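Local coordinates for spore germination protein B3 (Bacillus subtilis subsp. subtilis, PDB 3N54) that takes part, as a lipoprotein component of a spore germinant receptor, in the germination response to L-asparagine, glucose, fructose and potassium ions, at residues G10-E15 and T24-L29; G162-I167 and Y299-V304; K282-D287 and Y336-K341. All blocks are in the same frame, centred on the assembly; numbering follows the deposited sequence.

Contact 1 of 3, residues G10-E15 and T24-L29; sequences GLAIDE and TYQNLL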
loop_
_atom_site.group_PDB
_atom_site.type_symbol
_atom_site.label_atom_id
_atom_site.label_comp_id
_atom_site.label_asym_id
_atom_site.label_seq_id
_atom_site.Cartn_x
_atom_site.Cartn_y
_atom_site.Cartn_z
ATOM N N GLY A 10 35.231 -7.453 8.404
ATOM C CA GLY A 10 36.274 -6.996 7.502
ATOM C C GLY A 10 35.646 -6.540 6.200
ATOM O O GLY A 10 34.452 -6.739 5.980
ATOM N N LEU A 11 36.457 -5.951 5.327
ATOM C CA LEU A 11 35.974 -5.420 4.064
ATOM C C LEU A 11 37.017 -5.527 2.963
ATOM O O LEU A 11 38.179 -5.173 3.166
ATOM C CB LEU A 11 35.586 -3.954 4.230
ATOM C CG LEU A 11 35.180 -3.180 2.971
ATOM C CD1 LEU A 11 33.944 -3.801 2.309
ATOM C CD2 LEU A 11 34.944 -1.710 3.310
ATOM N N ALA A 12 36.578 -6.013 1.802
ATOM C CA ALA A 12 37.387 -6.034 0.599
ATOM C C ALA A 12 36.839 -4.966 -0.332
ATOM O O ALA A 12 35.623 -4.899 -0.544
ATOM C CB ALA A 12 37.326 -7.395 -0.071
ATOM N N ILE A 13 37.716 -4.112 -0.860
ATOM C CA ILE A 13 37.311 -3.137 -1.865
ATOM C C ILE A 13 38.090 -3.416 -3.140
ATOM O O ILE A 13 39.323 -3.433 -3.133
ATOM C CB ILE A 13 37.539 -1.665 -1.453
ATOM C CG1 ILE A 13 37.011 -1.391 -0.042
ATOM C CG2 ILE A 13 36.861 -0.737 -2.470
ATOM C CD1 ILE A 13 37.119 0.073 0.381
ATOM N N ASP A 14 37.349 -3.640 -4.222
ATOM C CA ASP A 14 37.913 -3.928 -5.531
ATOM C C ASP A 14 37.327 -3.038 -6.618
ATOM O O ASP A 14 36.245 -2.452 -6.463
ATOM C CB ASP A 14 37.613 -5.375 -5.925
ATOM C CG ASP A 14 38.503 -6.375 -5.233
ATOM O OD1 ASP A 14 39.735 -6.299 -5.435
ATOM O OD2 ASP A 14 37.969 -7.264 -4.528
ATOM N N GLU A 15 38.075 -2.937 -7.708
ATOM C CA GLU A 15 37.576 -2.396 -8.959
ATOM C C GLU A 15 37.589 -3.598 -9.897
ATOM O O GLU A 15 38.617 -4.270 -10.020
ATOM C CB GLU A 15 38.440 -1.268 -9.488
ATOM C CG GLU A 15 37.983 -0.785 -10.849
ATOM C CD GLU A 15 38.639 0.499 -11.290
ATOM O OE1 GLU A 15 38.315 0.950 -12.404
ATOM O OE2 GLU A 15 39.473 1.063 -10.546
ATOM N N THR A 24 33.048 -6.097 -0.808
ATOM C CA THR A 24 32.594 -7.355 -0.230
ATOM C C THR A 24 32.906 -7.344 1.258
ATOM O O THR A 24 34.066 -7.419 1.657
ATOM C CB THR A 24 33.256 -8.579 -0.886
ATOM O OG1 THR A 24 33.148 -8.485 -2.309
ATOM C CG2 THR A 24 32.577 -9.881 -0.414
ATOM N N TYR A 25 31.866 -7.216 2.076
ATOM C CA TYR A 25 32.029 -7.272 3.520
ATOM C C TYR A 25 32.294 -8.714 3.935
ATOM O O TYR A 25 31.971 -9.649 3.201
ATOM C CB TYR A 25 30.813 -6.683 4.231
ATOM C CG TYR A 25 30.767 -5.178 4.123
ATOM C CD1 TYR A 25 30.325 -4.555 2.959
ATOM C CD2 TYR A 25 31.192 -4.380 5.176
ATOM C CE1 TYR A 25 30.298 -3.175 2.854
ATOM C CE2 TYR A 25 31.166 -2.999 5.084
ATOM C CZ TYR A 25 30.715 -2.402 3.922
ATOM O OH TYR A 25 30.691 -1.029 3.841
ATOM N N GLN A 26 32.909 -8.881 5.100
ATOM C CA GLN A 26 33.368 -10.188 5.563
ATOM C C GLN A 26 33.050 -10.403 7.037
ATOM O O GLN A 26 33.233 -9.508 7.862
ATOM C CB GLN A 26 34.886 -10.291 5.387
ATOM C CG GLN A 26 35.421 -9.913 3.988
ATOM C CD GLN A 26 35.023 -10.904 2.912
ATOM O OE1 GLN A 26 35.047 -10.592 1.723
ATOM N NE2 GLN A 26 34.667 -12.107 3.324
ATOM N N ASN A 27 32.577 -11.601 7.357
ATOM C CA ASN A 27 32.328 -11.998 8.725
ATOM C C ASN A 27 33.534 -12.814 9.150
ATOM O O ASN A 27 33.678 -13.974 8.762
ATOM C CB ASN A 27 31.026 -12.791 8.812
ATOM C CG ASN A 27 29.816 -11.972 8.373
ATOM O OD1 ASN A 27 29.043 -12.388 7.501
ATOM N ND2 ASN A 27 29.662 -10.799 8.959
ATOM N N LEU A 28 34.418 -12.198 9.929
ATOM C CA LEU A 28 35.702 -12.824 10.254
ATOM C C LEU A 28 35.539 -14.019 11.194
ATOM O O LEU A 28 34.748 -13.982 12.141
ATOM C CB LEU A 28 36.678 -11.801 10.848
ATOM C CG LEU A 28 36.934 -10.555 9.986
ATOM C CD1 LEU A 28 37.927 -9.645 10.676
ATOM C CD2 LEU A 28 37.412 -10.925 8.577
ATOM N N LEU A 29 36.296 -15.074 10.903
ATOM C CA LEU A 29 36.271 -16.300 11.686
ATOM C C LEU A 29 36.883 -16.023 13.053
ATOM O O LEU A 29 37.957 -15.443 13.126
ATOM C CB LEU A 29 37.059 -17.395 10.964
ATOM C CG LEU A 29 36.997 -18.809 11.541
ATOM C CD1 LEU A 29 35.586 -19.369 11.455
ATOM C CD2 LEU A 29 37.994 -19.726 10.822
HETATM O O HOH W 1 35.190 -6.766 -3.359
#
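Leu11 lays its CD1 methyl over one face of the Tyr25 ring, 3.6 Å from the ring centroid and only 7° off the ring normal. All six ring carbons lie within 4.0 Å of that methyl, so this CH-pi contact is centred and not a graze at the rim. With its CG anti to the backbone N (chi1 174°), Leu11 reaches across to the neighbouring strand, where the phenol ring receives it. The two residues form an antiparallel non-hydrogen-bonded pair, CA to CA 4.4 Å, and their side chains share one face of the sheet.

Hydrogen-bonded pairs flank them, each closed by two backbone bonds. Ala12 N donates to Thr24 O at 2.9 Å, and Thr24 N returns a bond to Ala12 O; Gly10 N donates to Gln26 O, and the bond from Gln26 N to Gly10 O is more bent (138° at the hydrogen). Ala12, Thr24 and Gln26 point to the other face, where Gln26 CB rests 3.6 Å from Gly10 O. There, one water may link Thr24 OG1 (2.9 Å) with Asp14 OD2 (3.1 Å).

This is a beta hairpin. Strand 46-55 pairs with the far side of strand 21-28, and its Lys51 makes a cation-pi contact with Tyr25. No touching residue is buried: at this surface the register follows from the backbone bonds of the Gly10-Gln26 and Ala12-Thr24 pairs, the CH-pi contact adding apolar packing on the Leu11/Tyr25 face.

Contact 2 of 3, residues G162-I167 and Y299-V304; sequences GYSYLI and YKTDPV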
loop_
_atom_site.group_PDB
_atom_site.type_symbol
_atom_site.label_atom_id
_atom_site.label_comp_id
_atom_site.label_asym_id
_atom_site.label_seq_id
_atom_site.Cartn_x
_atom_site.Cartn_y
_atom_site.Cartn_z
ATOM N N GLY A 162 -0.464 -1.754 15.434
ATOM C CA GLY A 162 -1.277 -2.928 15.124
ATOM C C GLY A 162 -2.401 -2.724 14.121
ATOM O O GLY A 162 -3.445 -3.363 14.223
ATOM N N TYR A 163 -2.192 -1.844 13.147
ATOM C CA TYR A 163 -3.192 -1.600 12.110
ATOM C C TYR A 163 -2.843 -2.299 10.818
ATOM O O TYR A 163 -1.674 -2.368 10.445
ATOM C CB TYR A 163 -3.328 -0.110 11.812
ATOM C CG TYR A 163 -4.096 0.648 12.856
ATOM C CD1 TYR A 163 -5.486 0.734 12.801
ATOM C CD2 TYR A 163 -3.442 1.271 13.902
ATOM C CE1 TYR A 163 -6.196 1.428 13.764
ATOM C CE2 TYR A 163 -4.139 1.964 14.861
ATOM C CZ TYR A 163 -5.516 2.042 14.790
ATOM O OH TYR A 163 -6.205 2.737 15.749
ATOM N N SER A 164 -3.868 -2.842 10.164
ATOM C CA SER A 164 -3.755 -3.281 8.788
ATOM C C SER A 164 -3.974 -2.029 7.951
ATOM O O SER A 164 -4.670 -1.108 8.375
ATOM C CB SER A 164 -4.790 -4.347 8.441
ATOM O OG SER A 164 -4.517 -5.575 9.093
ATOM N N TYR A 165 -3.379 -1.980 6.768
ATOM C CA TYR A 165 -3.495 -0.796 5.919
ATOM C C TYR A 165 -3.167 -1.097 4.466
ATOM O O TYR A 165 -2.660 -2.174 4.135
ATOM C CB TYR A 165 -2.580 0.325 6.435
ATOM C CG TYR A 165 -1.123 -0.054 6.513
ATOM C CD1 TYR A 165 -0.618 -0.710 7.628
ATOM C CD2 TYR A 165 -0.247 0.242 5.472
ATOM C CE1 TYR A 165 0.722 -1.062 7.707
ATOM C CE2 TYR A 165 1.095 -0.111 5.539
ATOM C CZ TYR A 165 1.573 -0.759 6.659
ATOM O OH TYR A 165 2.902 -1.111 6.738
ATOM N N LEU A 166 -3.469 -0.130 3.607
ATOM C CA LEU A 166 -3.199 -0.254 2.192
ATOM C C LEU A 166 -1.968 0.566 1.812
ATOM O O LEU A 166 -1.656 1.573 2.434
ATOM C CB LEU A 166 -4.407 0.200 1.373
ATOM C CG LEU A 166 -5.728 -0.558 1.562
ATOM C CD1 LEU A 166 -6.845 0.095 0.746
ATOM C CD2 LEU A 166 -5.593 -2.037 1.205
ATOM N N ILE A 167 -1.289 0.110 0.772
ATOM C CA ILE A 167 -0.140 0.780 0.207
ATOM C C ILE A 167 -0.321 0.793 -1.314
ATOM O O ILE A 167 -0.624 -0.240 -1.900
ATOM C CB ILE A 167 1.143 0.042 0.600
ATOM C CG1 ILE A 167 2.368 0.668 -0.066
ATOM C CG2 ILE A 167 1.039 -1.419 0.224
ATOM C CD1 ILE A 167 3.688 0.066 0.423
ATOM N N TYR A 299 -9.019 -12.203 2.546
ATOM C CA TYR A 299 -7.859 -11.654 3.265
ATOM C C TYR A 299 -8.067 -11.600 4.782
ATOM O O TYR A 299 -7.097 -11.634 5.537
ATOM C CB TYR A 299 -7.479 -10.277 2.699
ATOM C CG TYR A 299 -7.255 -10.346 1.211
ATOM C CD1 TYR A 299 -8.066 -9.642 0.325
ATOM C CD2 TYR A 299 -6.282 -11.186 0.682
ATOM C CE1 TYR A 299 -7.878 -9.744 -1.052
ATOM C CE2 TYR A 299 -6.091 -11.298 -0.685
ATOM C CZ TYR A 299 -6.889 -10.571 -1.543
ATOM O OH TYR A 299 -6.688 -10.683 -2.896
ATOM N N LYS A 300 -9.322 -11.519 5.216
ATOM C CA LYS A 300 -9.672 -11.542 6.637
ATOM C C LYS A 300 -9.024 -10.409 7.444
ATOM O O LYS A 300 -8.537 -10.626 8.564
ATOM C CB LYS A 300 -9.321 -12.903 7.259
ATOM C CG LYS A 300 -9.986 -14.101 6.578
ATOM C CD LYS A 300 -9.583 -15.404 7.261
ATOM C CE LYS A 300 -10.245 -16.607 6.616
ATOM N NZ LYS A 300 -9.784 -17.893 7.208
ATOM N N THR A 301 -9.009 -9.209 6.876
ATOM C CA THR A 301 -8.528 -8.049 7.615
ATOM C C THR A 301 -9.176 -6.756 7.125
ATOM O O THR A 301 -9.650 -6.670 5.990
ATOM C CB THR A 301 -6.990 -7.939 7.573
ATOM O OG1 THR A 301 -6.546 -7.155 8.687
ATOM C CG2 THR A 301 -6.502 -7.320 6.258
ATOM N N ASP A 302 -9.206 -5.776 8.022
ATOM C CA ASP A 302 -9.766 -4.455 7.780
ATOM C C ASP A 302 -8.598 -3.487 7.605
ATOM O O ASP A 302 -8.000 -3.060 8.597
ATOM C CB ASP A 302 -10.667 -4.056 8.964
ATOM C CG ASP A 302 -10.875 -2.540 9.094
ATOM O OD1 ASP A 302 -10.735 -1.802 8.094
ATOM O OD2 ASP A 302 -11.191 -2.087 10.223
ATOM N N PRO A 303 -8.251 -3.153 6.344
ATOM C CA PRO A 303 -7.142 -2.250 6.074
ATOM C C PRO A 303 -7.585 -0.807 5.827
ATOM O O PRO A 303 -6.817 -0.019 5.270
ATOM C CB PRO A 303 -6.554 -2.832 4.789
ATOM C CG PRO A 303 -7.768 -3.372 4.047
ATOM C CD PRO A 303 -8.841 -3.645 5.082
ATOM N N VAL A 304 -8.802 -0.461 6.234
ATOM C CA VAL A 304 -9.345 0.873 5.970
ATOM C C VAL A 304 -9.865 1.560 7.235
ATOM O O VAL A 304 -10.690 2.473 7.167
ATOM C CB VAL A 304 -10.448 0.814 4.884
ATOM C CG1 VAL A 304 -9.821 0.518 3.534
ATOM C CG2 VAL A 304 -11.500 -0.219 5.239
HETATM O O HOH W 2 -7.268 -0.569 9.229
HETATM O O HOH W 3 -5.534 2.148 4.279
#
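The pyrrolidine ring of Pro303 is touched by Leu166, whose CD2 lies 3.8 Å from Pro303 CB and equally near its CG. The edge of the Tyr165 ring takes Tyr163 O in its plane, and the ring of Tyr158 meets it with the planes at about 45°. Tyr165 CB points away from the loop, and the residue meets Pro303 through its backbone, its CA 3.5 Å from Pro303 O in a CA-H...O contact.

Two waters bridge the backbones. One donates to both Ser164 O (2.8 Å) and Asp302 O (2.7 Å); another donates to Pro303 O and accepts from Leu166 N. Residues 299-304 form the loop after helix 271-299, and Asp302 shapes it as an Asx turn, OD1 accepting from Val304 N at 3.0 Å; its OD2 is held by Trp325 NE1 and Ser307 N. The loop packs against the start of strand 165-172.

The direct polar bond is Ser164 OG donating to Thr301 OG1 at 2.6 Å. Replacing Thr301 by alanine would remove OG1 and CG2 and is likely to leave Ser164 OG without this acceptor and Asp326 OD2 without the hydroxyl it bonds. Ser164 OG is itself hydrogen-bonded to Arg187 N.

Contact 3 of 3, residues K282-D287 and Y336-K341; sequences KKLERD and YDISFK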
loop_
_atom_site.group_PDB
_atom_site.type_symbol
_atom_site.label_atom_id
_atom_site.label_comp_id
_atom_site.label_asym_id
_atom_site.label_seq_id
_atom_site.Cartn_x
_atom_site.Cartn_y
_atom_site.Cartn_z
ATOM N N LYS A 282 -26.298 1.758 -7.824
ATOM C CA LYS A 282 -26.364 0.301 -7.706
ATOM C C LYS A 282 -25.039 -0.362 -8.069
ATOM O O LYS A 282 -24.652 -1.351 -7.449
ATOM C CB LYS A 282 -27.492 -0.274 -8.570
ATOM C CG LYS A 282 -28.891 -0.089 -7.989
ATOM C CD LYS A 282 -29.951 -0.745 -8.878
ATOM C CE LYS A 282 -31.276 -0.903 -8.152
ATOM N NZ LYS A 282 -32.282 -1.644 -8.962
ATOM N N LYS A 283 -24.347 0.180 -9.069
ATOM C CA LYS A 283 -23.053 -0.362 -9.476
ATOM C C LYS A 283 -22.024 -0.225 -8.352
ATOM O O LYS A 283 -21.331 -1.183 -8.025
ATOM C CB LYS A 283 -22.539 0.307 -10.758
ATOM C CG LYS A 283 -21.128 -0.134 -11.136
ATOM C CD LYS A 283 -20.764 0.243 -12.555
ATOM C CE LYS A 283 -19.282 -0.017 -12.825
ATOM N NZ LYS A 283 -18.836 -1.385 -12.426
ATOM N N LEU A 284 -21.933 0.959 -7.757
ATOM C CA LEU A 284 -20.996 1.167 -6.655
ATOM C C LEU A 284 -21.288 0.172 -5.534
ATOM O O LEU A 284 -20.369 -0.419 -4.959
ATOM C CB LEU A 284 -21.074 2.606 -6.123
ATOM C CG LEU A 284 -20.052 3.013 -5.058
ATOM C CD1 LEU A 284 -18.636 2.914 -5.596
ATOM C CD2 LEU A 284 -20.314 4.430 -4.551
ATOM N N GLU A 285 -22.570 -0.018 -5.243
ATOM C CA GLU A 285 -22.985 -0.919 -4.178
ATOM C C GLU A 285 -22.550 -2.357 -4.431
ATOM O O GLU A 285 -21.972 -2.991 -3.553
ATOM C CB GLU A 285 -24.501 -0.879 -3.980
ATOM C CG GLU A 285 -24.956 -1.752 -2.824
ATOM C CD GLU A 285 -26.357 -1.440 -2.357
ATOM O OE1 GLU A 285 -27.224 -1.131 -3.198
ATOM O OE2 GLU A 285 -26.593 -1.522 -1.139
ATOM N N ARG A 286 -22.825 -2.877 -5.620
ATOM C CA ARG A 286 -22.452 -4.264 -5.896
ATOM C C ARG A 286 -20.929 -4.411 -5.985
ATOM O O ARG A 286 -20.385 -5.434 -5.587
ATOM C CB ARG A 286 -23.168 -4.821 -7.140
ATOM C CG ARG A 286 -22.610 -4.429 -8.492
ATOM C CD ARG A 286 -23.451 -5.088 -9.624
ATOM N NE ARG A 286 -24.601 -4.270 -9.980
ATOM C CZ ARG A 286 -24.666 -3.430 -11.015
ATOM N NH1 ARG A 286 -23.653 -3.278 -11.864
ATOM N NH2 ARG A 286 -25.777 -2.731 -11.206
ATOM N N ASP A 287 -20.245 -3.387 -6.482
ATOM C CA ASP A 287 -18.790 -3.430 -6.557
ATOM C C ASP A 287 -18.168 -3.432 -5.159
ATOM O O ASP A 287 -17.226 -4.182 -4.915
ATOM C CB ASP A 287 -18.243 -2.279 -7.414
ATOM C CG ASP A 287 -18.581 -2.441 -8.896
ATOM O OD1 ASP A 287 -19.002 -3.544 -9.300
ATOM O OD2 ASP A 287 -18.422 -1.471 -9.661
ATOM N N TYR A 336 -25.720 -0.120 2.939
ATOM C CA TYR A 336 -25.282 1.056 2.205
ATOM C C TYR A 336 -26.452 1.934 1.794
ATOM O O TYR A 336 -27.531 1.439 1.487
ATOM C CB TYR A 336 -24.492 0.631 0.963
ATOM C CG TYR A 336 -23.348 -0.308 1.271
ATOM C CD1 TYR A 336 -22.072 0.179 1.535
ATOM C CD2 TYR A 336 -23.546 -1.682 1.320
ATOM C CE1 TYR A 336 -21.019 -0.681 1.830
ATOM C CE2 TYR A 336 -22.501 -2.547 1.612
ATOM C CZ TYR A 336 -21.239 -2.040 1.866
ATOM O OH TYR A 336 -20.205 -2.899 2.156
ATOM N N ASP A 337 -26.226 3.242 1.807
ATOM C CA ASP A 337 -27.191 4.207 1.319
ATOM C C ASP A 337 -26.414 5.134 0.399
ATOM O O ASP A 337 -25.756 6.071 0.849
ATOM C CB ASP A 337 -27.849 4.963 2.476
ATOM C CG ASP A 337 -28.945 5.918 2.013
ATOM O OD1 ASP A 337 -29.880 6.163 2.804
ATOM O OD2 ASP A 337 -28.885 6.422 0.869
ATOM N N ILE A 338 -26.482 4.855 -0.896
ATOM C CA ILE A 338 -25.698 5.588 -1.875
ATOM C C ILE A 338 -26.594 6.529 -2.666
ATOM O O ILE A 338 -27.606 6.109 -3.219
ATOM C CB ILE A 338 -24.962 4.616 -2.815
ATOM C CG1 ILE A 338 -24.157 3.605 -1.990
ATOM C CG2 ILE A 338 -24.062 5.375 -3.761
ATOM C CD1 ILE A 338 -23.343 2.639 -2.811
ATOM N N SER A 339 -26.213 7.802 -2.710
ATOM C CA SER A 339 -26.983 8.822 -3.403
ATOM C C SER A 339 -26.083 9.646 -4.314
ATOM O O SER A 339 -25.188 10.351 -3.851
ATOM C CB SER A 339 -27.684 9.730 -2.390
ATOM O OG SER A 339 -28.459 10.722 -3.045
ATOM N N PHE A 340 -26.325 9.541 -5.615
ATOM C CA PHE A 340 -25.550 10.259 -6.617
ATOM C C PHE A 340 -26.380 11.425 -7.129
ATOM O O PHE A 340 -27.609 11.372 -7.112
ATOM C CB PHE A 340 -25.179 9.328 -7.778
ATOM C CG PHE A 340 -23.960 8.466 -7.529
ATOM C CD1 PHE A 340 -23.688 7.925 -6.274
ATOM C CD2 PHE A 340 -23.110 8.153 -8.580
ATOM C CE1 PHE A 340 -22.573 7.127 -6.073
ATOM C CE2 PHE A 340 -21.998 7.349 -8.383
ATOM C CZ PHE A 340 -21.731 6.835 -7.129
ATOM N N LYS A 341 -25.705 12.477 -7.582
ATOM C CA LYS A 341 -26.373 13.659 -8.118
ATOM C C LYS A 341 -25.613 14.218 -9.313
ATOM O O LYS A 341 -24.469 14.652 -9.172
ATOM C CB LYS A 341 -26.505 14.734 -7.032
ATOM C CG LYS A 341 -27.535 14.409 -5.942
ATOM C CD LYS A 341 -27.405 15.326 -4.724
ATOM C CE LYS A 341 -26.198 14.948 -3.853
ATOM N NZ LYS A 341 -26.056 15.830 -2.658
#
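Leu284 and Ile338 pack across the contact, and Leu284 can be followed outward atom by atom. Its CB stands 4.0 Å from Ile338 CD1, and its CG is at the same distance from that methyl. Because CG is anti to the backbone N (chi1 -174°), the chain continues toward the strand, and CD2 ends between two partners: Ile338 CD1 at 3.9 Å and the Phe340 ring, whose CZ is 3.8 Å away. CD2 comes in the plane of that ring, at its CE1-CZ edge.

Ile338 CD1 goes further and rests against the helix backbone, 3.7 Å from Glu285 N. The extended Glu285 side chain reaches obliquely to the strand, where OE2 lies 3.7 Å from Tyr336 CB, with carboxylate and ring planes 84° apart. No hydrogen bond crosses between the segments, so the contact is van der Waals packing. Within the helix, Lys283 NZ forms a salt bridge to the syn lone pair of Asp287 OD2, 2.8 Å long.

The axes of the 282-287 and 336-341 segments approach to 8.9 Å and run at 145°, roughly antiparallel. Helix 271-299 packs here against one face of a mixed four-stranded sheet, at its outermost strand 333-342, through Leu284, Ile338 and Phe340; its Glu281 OE2 also bonds Phe340 N. Leu284 is flanked by Thr203, Trp206 and Val207 of helix 198-208 and by Met216 of strand 215-220.

Overall arrangement
The three contacts touch nowhere and follow the length of an elongated chain. Contact 1, a local hairpin, is complete before the others begin; its centre lies 41 Å from that of contact 2 and 61 Å from that of contact 3, on the opposite side of the chain's centre from the latter. Contacts 2 and 3 interleave in sequence, with centres 23 Å and nearest atoms about 10 Å apart. Helix 271-299 connects them: residues 282-287 lie on it, and 299-304 begin at its end. Contact 2 joins a segment of the N-terminal part of the protein to one of the C-terminal, GerAC-like part, whereas contact 1 lies wholly in the former and contact 3 in the latter.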